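Local coordinates for protein DyP2 (Amycolatopsis sp. ATCC 39116, PDB 4G2C) that is a haem-dependent dye-decolourising peroxidase that probably oxidises dyes and lignin-related compounds with hydrogen peroxide and also binds manganese, at residues V280-F283 and K284-E287; A389-P393 and R394-A398; A455-W458 and G459-N462. One frame throughout, in Å; residues are numbered along the deposited sequence.

Contact 1 (V280-F283 and K284-E287); sequences VRLF and KEAE. With MN (manganese (II) ion), chain D.
Phe283 and Glu287 meet one turn apart at the start of helix 280-293, where an aromatic ring lies against a metal-binding carboxylate. Glu287 OE1 sits at the edge of the Phe283 ring, near its plane, 3.3 Å from Phe283 CE2. The ring and carboxylate planes are 89° apart. Phe283 CG is anti to the backbone N (chi1 -168°), which sends the ring toward the following turn, where its CE2 edge meets the Glu287 carboxylate. Outside the segments, the ring also stacks with Phe215.

The charged contacts follow. Lys284 NZ forms a salt bridge of 2.7 Å with Glu287 OE1 and approaches from above the carboxylate plane. The lysine chain bends at chi2 (-50°) and is then extended, which carries NZ across to the carboxylate. NZ also bonds to Phe215 O, and Glu287 OE1 has a weak hydrogen bond with Tyr217 OH. OE1 is thus taken up by protein groups. The other oxygen, Glu287 OE2, binds the manganese ion at 2.3 Å.

Side-chain van der Waals contacts are lighter. Val280 and Lys284 run side by side, with Val280 CG1 4.2 Å from Lys284 CG. The Leu282 and Glu285 side chains cross at about a right angle, with Leu282 CD1 3.7 Å from Glu285 OE1.

The backbone bonds are those of an alpha-helix. Lys284 N bonds to Val280 O at 2.9 Å, and Ala286 N to Leu282 O at 2.8 Å. Glu285 N and Glu287 N bond in the same way to Arg281 O and Phe283 O.

The arrangement belongs to the manganese site of this peroxidase, at the start of helix 280-293. Glu287 OE2, Glu313 OE2 and a water bind the ion, Lys284 holds Glu287 OE1, and the Phe283 edge only touches that oxygen.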
loop_
_atom_site.group_PDB
_atom_site.type_symbol
_atom_site.label_atom_id
_atom_site.label_comp_id
_atom_site.label_asym_id
_atom_site.label_seq_id
_atom_site.Cartn_x
_atom_site.Cartn_y
_atom_site.Cartn_z
ATOM N N VAL A 280 -1.518 11.375 -14.813
ATOM C CA VAL A 280 -2.829 10.906 -15.220
ATOM C C VAL A 280 -3.040 11.127 -16.706
ATOM O O VAL A 280 -3.544 10.247 -17.415
ATOM C CB VAL A 280 -3.922 11.629 -14.454
ATOM C CG1 VAL A 280 -5.304 11.114 -14.883
ATOM C CG2 VAL A 280 -3.703 11.452 -12.971
ATOM N N ARG A 281 -2.624 12.298 -17.179
ATOM C CA ARG A 281 -2.735 12.629 -18.592
ATOM C C ARG A 281 -2.173 11.523 -19.483
ATOM O O ARG A 281 -2.835 11.047 -20.409
ATOM C CB ARG A 281 -2.039 13.964 -18.892
ATOM C CG ARG A 281 -1.972 14.314 -20.388
ATOM C CD ARG A 281 -2.044 15.833 -20.642
ATOM N NE ARG A 281 -0.799 16.556 -20.360
ATOM C CZ ARG A 281 -0.719 17.700 -19.670
ATOM N NH1 ARG A 281 -1.816 18.267 -19.157
ATOM N NH2 ARG A 281 0.467 18.279 -19.482
ATOM N N LEU A 282 -0.940 11.121 -19.207
ATOM C CA LEU A 282 -0.259 10.187 -20.082
ATOM C C LEU A 282 -0.891 8.798 -19.960
ATOM O O LEU A 282 -0.963 8.032 -20.938
ATOM C CB LEU A 282 1.216 10.142 -19.712
ATOM C CG LEU A 282 2.151 9.180 -20.423
ATOM C CD1 LEU A 282 2.220 9.462 -21.904
ATOM C CD2 LEU A 282 3.525 9.317 -19.788
ATOM N N PHE A 283 -1.349 8.479 -18.754
ATOM C CA PHE A 283 -1.976 7.181 -18.510
ATOM C C PHE A 283 -3.282 7.062 -19.287
ATOM O O PHE A 283 -3.585 6.004 -19.836
ATOM C CB PHE A 283 -2.198 6.925 -16.999
ATOM C CG PHE A 283 -2.572 5.508 -16.678
ATOM C CD1 PHE A 283 -1.593 4.536 -16.524
ATOM C CD2 PHE A 283 -3.905 5.134 -16.572
ATOM C CE1 PHE A 283 -1.939 3.221 -16.252
ATOM C CE2 PHE A 283 -4.252 3.830 -16.295
ATOM C CZ PHE A 283 -3.268 2.873 -16.135
ATOM N N LYS A 284 -4.048 8.152 -19.337
ATOM C CA LYS A 284 -5.295 8.170 -20.100
ATOM C C LYS A 284 -5.046 8.169 -21.607
ATOM O O LYS A 284 -5.859 7.654 -22.366
ATOM C CB LYS A 284 -6.171 9.361 -19.717
ATOM C CG LYS A 284 -6.751 9.267 -18.341
ATOM C CD LYS A 284 -7.434 7.917 -18.107
ATOM C CE LYS A 284 -8.058 7.869 -16.718
ATOM N NZ LYS A 284 -8.573 6.529 -16.351
ATOM N N GLU A 285 -3.931 8.743 -22.037
ATOM C CA GLU A 285 -3.585 8.723 -23.443
ATOM C C GLU A 285 -3.235 7.290 -23.766
ATOM O O GLU A 285 -3.607 6.750 -24.817
ATOM C CB GLU A 285 -2.387 9.638 -23.739
ATOM C CG GLU A 285 -2.702 11.124 -23.701
ATOM C CD GLU A 285 -1.478 11.992 -23.974
ATOM O OE1 GLU A 285 -0.365 11.619 -23.538
ATOM O OE2 GLU A 285 -1.624 13.041 -24.636
ATOM N N ALA A 286 -2.510 6.674 -22.847
ATOM C CA ALA A 286 -2.126 5.286 -23.010
ATOM C C ALA A 286 -3.353 4.401 -23.107
ATOM O O ALA A 286 -3.384 3.520 -23.949
ATOM C CB ALA A 286 -1.195 4.826 -21.884
ATOM N N GLU A 287 -4.358 4.626 -22.255
ATOM C CA GLU A 287 -5.612 3.858 -22.360
ATOM C C GLU A 287 -6.177 4.039 -23.763
ATOM O O GLU A 287 -6.557 3.064 -24.424
ATOM C CB GLU A 287 -6.679 4.288 -21.331
ATOM C CG GLU A 287 -6.317 4.095 -19.855
ATOM C CD GLU A 287 -7.485 4.363 -18.883
ATOM O OE1 GLU A 287 -7.201 4.555 -17.674
ATOM O OE2 GLU A 287 -8.678 4.368 -19.305
HETATM MN MN MN D . -10.851 4.186 -18.545
HETATM O O HOH W 1 -11.053 1.966 -17.909
#

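Contact 2 (A389-P393 and R394-A398); sequences ADLPP and RLRPA
Arg396 reaches back to Ala389 O and ties together a loop between strands 374-380 and 402-409. The chain turns here through a short 3-10 segment that includes Pro393 to Leu395. Two backbone bonds hold that turn: Leu395 N to Pro392 O at 3.0 Å, and Arg396 N to Pro393 O, also at 3.0 Å. Beside it, Pro392 CG lies over one face of the Arg394 guanidinium and also packs 4.3 Å from Leu395 CG.

The Arg396 side chain starts on the turn itself. Its CB lies 3.4 Å from Pro393 O, and CG is 3.5 Å from the same Pro393 O. The chain then bends at chi2 (-65°) and runs straight on, which folds the arginine back along the earlier residues. NE donates to a water, which in turn donates to Leu391 O, so the loop is bridged there by solvent. At CZ the guanidinium becomes a flat platform. Leu391 CB lies over one face, 3.8 Å above the plane and offset toward the rim. Leu391 CD1 covers the same group near NH1, at 3.7 Å from that nitrogen. The two side chains cross at about a right angle. NH1 is gripped from outside the segments by a salt bridge to Asp385 and a hydrogen bond to Asp386 O. The bridging water and Ala389 O both lie at the guanidinium edge. These partners should hold the group flat and fix its rotation.

Ala389 O also takes a weak bond from Leu391 N, in an inverse gamma turn centred on Asp390. Arg396 NH2 donates to Ala389 O at a short 2.5 Å, with a bent N-H...O angle of 139°.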
loop_
_atom_site.group_PDB
_atom_site.type_symbol
_atom_site.label_atom_id
_atom_site.label_comp_id
_atom_site.label_asym_id
_atom_site.label_seq_id
_atom_site.Cartn_x
_atom_site.Cartn_y
_atom_site.Cartn_z
ATOM N N ALA A 389 -14.975 11.445 -14.369
ATOM C CA ALA A 389 -15.748 12.144 -15.391
ATOM C C ALA A 389 -15.281 11.724 -16.781
ATOM O O ALA A 389 -14.121 11.327 -16.963
ATOM C CB ALA A 389 -15.631 13.661 -15.216
ATOM N N ASP A 390 -16.180 11.799 -17.760
ATOM C CA ASP A 390 -15.811 11.504 -19.148
ATOM C C ASP A 390 -15.140 12.721 -19.787
ATOM O O ASP A 390 -15.809 13.551 -20.418
ATOM C CB ASP A 390 -17.040 11.088 -19.964
ATOM C CG ASP A 390 -16.700 10.736 -21.408
ATOM O OD1 ASP A 390 -15.680 10.048 -21.649
ATOM O OD2 ASP A 390 -17.466 11.148 -22.307
ATOM N N LEU A 391 -13.821 12.822 -19.604
ATOM C CA LEU A 391 -13.027 13.929 -20.133
ATOM C C LEU A 391 -11.862 13.413 -20.967
ATOM O O LEU A 391 -11.342 12.332 -20.713
ATOM C CB LEU A 391 -12.467 14.789 -18.991
ATOM C CG LEU A 391 -13.441 15.385 -17.967
ATOM C CD1 LEU A 391 -12.685 16.026 -16.811
ATOM C CD2 LEU A 391 -14.374 16.393 -18.623
ATOM N N PRO A 392 -11.431 14.199 -21.956
ATOM C CA PRO A 392 -10.255 13.796 -22.721
ATOM C C PRO A 392 -8.992 13.919 -21.873
ATOM O O PRO A 392 -8.958 14.685 -20.905
ATOM C CB PRO A 392 -10.236 14.796 -23.872
ATOM C CG PRO A 392 -10.874 16.025 -23.289
ATOM C CD PRO A 392 -11.934 15.526 -22.355
ATOM N N PRO A 393 -7.961 13.148 -22.230
ATOM C CA PRO A 393 -6.687 13.082 -21.512
ATOM C C PRO A 393 -6.079 14.449 -21.222
ATOM O O PRO A 393 -5.474 14.614 -20.168
ATOM C CB PRO A 393 -5.801 12.290 -22.476
ATOM C CG PRO A 393 -6.752 11.365 -23.137
ATOM C CD PRO A 393 -8.047 12.127 -23.289
ATOM N N ARG A 394 -6.233 15.406 -22.136
ATOM C CA ARG A 394 -5.590 16.708 -21.984
ATOM C C ARG A 394 -6.098 17.477 -20.763
ATOM O O ARG A 394 -5.415 18.366 -20.255
ATOM C CB ARG A 394 -5.747 17.558 -23.263
ATOM C CG ARG A 394 -7.207 17.794 -23.700
ATOM C CD ARG A 394 -7.314 18.646 -24.987
ATOM N NE ARG A 394 -8.704 18.882 -25.388
ATOM C CZ ARG A 394 -9.499 19.823 -24.870
ATOM N NH1 ARG A 394 -9.057 20.634 -23.913
ATOM N NH2 ARG A 394 -10.750 19.949 -25.301
ATOM N N LEU A 395 -7.290 17.143 -20.287
ATOM C CA LEU A 395 -7.817 17.812 -19.107
ATOM C C LEU A 395 -7.397 17.148 -17.781
ATOM O O LEU A 395 -7.779 17.599 -16.708
ATOM C CB LEU A 395 -9.342 17.976 -19.203
ATOM C CG LEU A 395 -9.808 18.935 -20.316
ATOM C CD1 LEU A 395 -11.283 19.241 -20.193
ATOM C CD2 LEU A 395 -9.004 20.234 -20.345
ATOM N N ARG A 396 -6.608 16.083 -17.854
ATOM C CA ARG A 396 -6.098 15.447 -16.639
ATOM C C ARG A 396 -4.745 16.025 -16.211
ATOM O O ARG A 396 -3.928 16.397 -17.043
ATOM C CB ARG A 396 -5.962 13.932 -16.830
ATOM C CG ARG A 396 -7.188 13.244 -17.415
ATOM C CD ARG A 396 -8.372 13.322 -16.484
ATOM N NE ARG A 396 -9.474 12.508 -16.990
ATOM C CZ ARG A 396 -10.667 12.411 -16.414
ATOM N NH1 ARG A 396 -10.931 13.086 -15.301
ATOM N NH2 ARG A 396 -11.598 11.638 -16.955
ATOM N N PRO A 397 -4.491 16.080 -14.900
ATOM C CA PRO A 397 -3.169 16.530 -14.452
ATOM C C PRO A 397 -2.064 15.617 -14.980
ATOM O O PRO A 397 -2.315 14.462 -15.319
ATOM C CB PRO A 397 -3.262 16.424 -12.933
ATOM C CG PRO A 397 -4.399 15.480 -12.683
ATOM C CD PRO A 397 -5.363 15.702 -13.779
ATOM N N ALA A 398 -0.854 16.145 -15.069
ATOM C CA ALA A 398 0.288 15.361 -15.520
ATOM C C ALA A 398 1.334 15.210 -14.411
ATOM O O ALA A 398 2.241 14.386 -14.529
ATOM C CB ALA A 398 0.913 15.992 -16.764
HETATM O O HOH W 2 -9.268 11.442 -19.714
#

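Contact 3 (A455-W458 and G459-N462); sequences APEW and GHNN
Glu457 and His460 close a type II beta turn in the loop joining the short antiparallel strands 453-454 and 464-465. Its tight part is the turn backbone. His460 N bonds to Glu457 O at 2.9 Å. Gly459 takes a positive phi of 84°, a backbone shape suited to glycine, as is usual at the third position of a type II turn.

Just behind the turn, Ala455 CA makes a CA-H...O contact of 3.4 Å with Asn462 O. Pro456 CD packs against that same oxygen. Trp458 NE1 bonds to Leu318 O, which anchors the loop to the rest of the chain.

The exposed side is looser and rests on stacking. Glu457 CG is anti to the backbone N (chi1 170°), and the extended chain lays the carboxylate over one face of the His460 ring. The two planes are 17° apart. Glu457 CD stands 3.6 Å above the ring, offset toward its rim. Glu457 CG makes a CH-pi contact with the same ring. His460 ND1 adds a weak bond of 3.5 Å to Trp458 O. Beside the stack, Glu457 OE1 lies 3.1 Å from Asn462 ND2, at an angle too poor for a hydrogen bond.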
loop_
_atom_site.group_PDB
_atom_site.type_symbol
_atom_site.label_atom_id
_atom_site.label_comp_id
_atom_site.label_asym_id
_atom_site.label_seq_id
_atom_site.Cartn_x
_atom_site.Cartn_y
_atom_site.Cartn_z
ATOM N N ALA A 455 -5.399 -9.751 -25.449
ATOM C CA ALA A 455 -6.468 -10.451 -26.141
ATOM C C ALA A 455 -7.534 -9.424 -26.447
ATOM O O ALA A 455 -8.221 -8.967 -25.543
ATOM C CB ALA A 455 -7.037 -11.565 -25.271
ATOM N N PRO A 456 -7.668 -9.045 -27.725
ATOM C CA PRO A 456 -8.644 -8.017 -28.092
ATOM C C PRO A 456 -10.059 -8.442 -27.716
ATOM O O PRO A 456 -10.875 -7.596 -27.363
ATOM C CB PRO A 456 -8.511 -7.933 -29.620
ATOM C CG PRO A 456 -7.181 -8.531 -29.934
ATOM C CD PRO A 456 -6.973 -9.592 -28.903
ATOM N N GLU A 457 -10.334 -9.745 -27.783
ATOM C CA GLU A 457 -11.677 -10.268 -27.531
ATOM C C GLU A 457 -11.769 -11.082 -26.222
ATOM O O GLU A 457 -11.175 -12.164 -26.107
ATOM C CB GLU A 457 -12.136 -11.100 -28.728
ATOM C CG GLU A 457 -13.398 -11.878 -28.476
ATOM C CD GLU A 457 -14.021 -12.419 -29.754
ATOM O OE1 GLU A 457 -13.274 -12.847 -30.668
ATOM O OE2 GLU A 457 -15.268 -12.404 -29.839
ATOM N N TRP A 458 -12.531 -10.554 -25.257
ATOM C CA TRP A 458 -12.556 -11.068 -23.884
ATOM C C TRP A 458 -12.892 -12.540 -23.856
ATOM O O TRP A 458 -13.964 -12.958 -24.297
ATOM C CB TRP A 458 -13.568 -10.287 -23.027
ATOM C CG TRP A 458 -13.488 -10.530 -21.538
ATOM C CD1 TRP A 458 -12.719 -9.845 -20.638
ATOM C CD2 TRP A 458 -14.242 -11.485 -20.766
ATOM N NE1 TRP A 458 -12.937 -10.311 -19.361
ATOM C CE2 TRP A 458 -13.863 -11.320 -19.407
ATOM C CE3 TRP A 458 -15.204 -12.459 -21.085
ATOM C CZ2 TRP A 458 -14.391 -12.100 -18.378
ATOM C CZ3 TRP A 458 -15.735 -13.238 -20.055
ATOM C CH2 TRP A 458 -15.322 -13.052 -18.714
ATOM N N GLY A 459 -11.966 -13.328 -23.332
ATOM C CA GLY A 459 -12.201 -14.750 -23.188
ATOM C C GLY A 459 -11.908 -15.602 -24.413
ATOM O O GLY A 459 -12.170 -16.804 -24.387
ATOM N N HIS A 460 -11.360 -15.003 -25.470
ATOM C CA HIS A 460 -11.020 -15.746 -26.699
ATOM C C HIS A 460 -9.520 -15.780 -26.978
ATOM O O HIS A 460 -8.751 -15.036 -26.371
ATOM C CB HIS A 460 -11.766 -15.187 -27.916
ATOM C CG HIS A 460 -13.219 -15.527 -27.924
ATOM N ND1 HIS A 460 -14.018 -15.393 -26.807
ATOM C CD2 HIS A 460 -14.018 -16.013 -28.905
ATOM C CE1 HIS A 460 -15.250 -15.768 -27.103
ATOM N NE2 HIS A 460 -15.277 -16.152 -28.368
ATOM N N ASN A 461 -9.109 -16.635 -27.911
ATOM C CA ASN A 461 -7.683 -16.866 -28.154
ATOM C C ASN A 461 -7.019 -15.899 -29.138
ATOM O O ASN A 461 -5.820 -16.002 -29.417
ATOM C CB ASN A 461 -7.435 -18.313 -28.600
ATOM C CG ASN A 461 -7.966 -18.602 -30.008
ATOM O OD1 ASN A 461 -8.408 -17.695 -30.725
ATOM N ND2 ASN A 461 -7.906 -19.870 -30.411
ATOM N N ASN A 462 -7.792 -14.968 -29.679
ATOM C CA ASN A 462 -7.209 -13.966 -30.558
ATOM C C ASN A 462 -6.125 -13.226 -29.784
ATOM O O ASN A 462 -6.356 -12.792 -28.650
ATOM C CB ASN A 462 -8.284 -12.992 -31.053
ATOM C CG ASN A 462 -9.484 -13.709 -31.695
ATOM O OD1 ASN A 462 -9.512 -13.941 -32.913
ATOM N ND2 ASN A 462 -10.476 -14.063 -30.873
#

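Overall arrangement
Contacts 1 and 2 are neighbours, with centres 8 Å apart, and they touch. Arg281 N probably bonds to Pro397 O at 2.9 Å, and Val280 CG1 packs on Arg396 CB at 3.5 Å, so the loop of contact 2 rests on the helix start of contact 1. Contact 1 is near both cofactors: it supplies Glu287 to the manganese, and the Phe283 side chain is about 7 Å from the haem. The Arg396 side chain of contact 2 is about 8 Å from the manganese. Contact 3 is separate, a surface turn whose nearest atoms are about 12 Å from contact 1 and about 19 Å from contact 2.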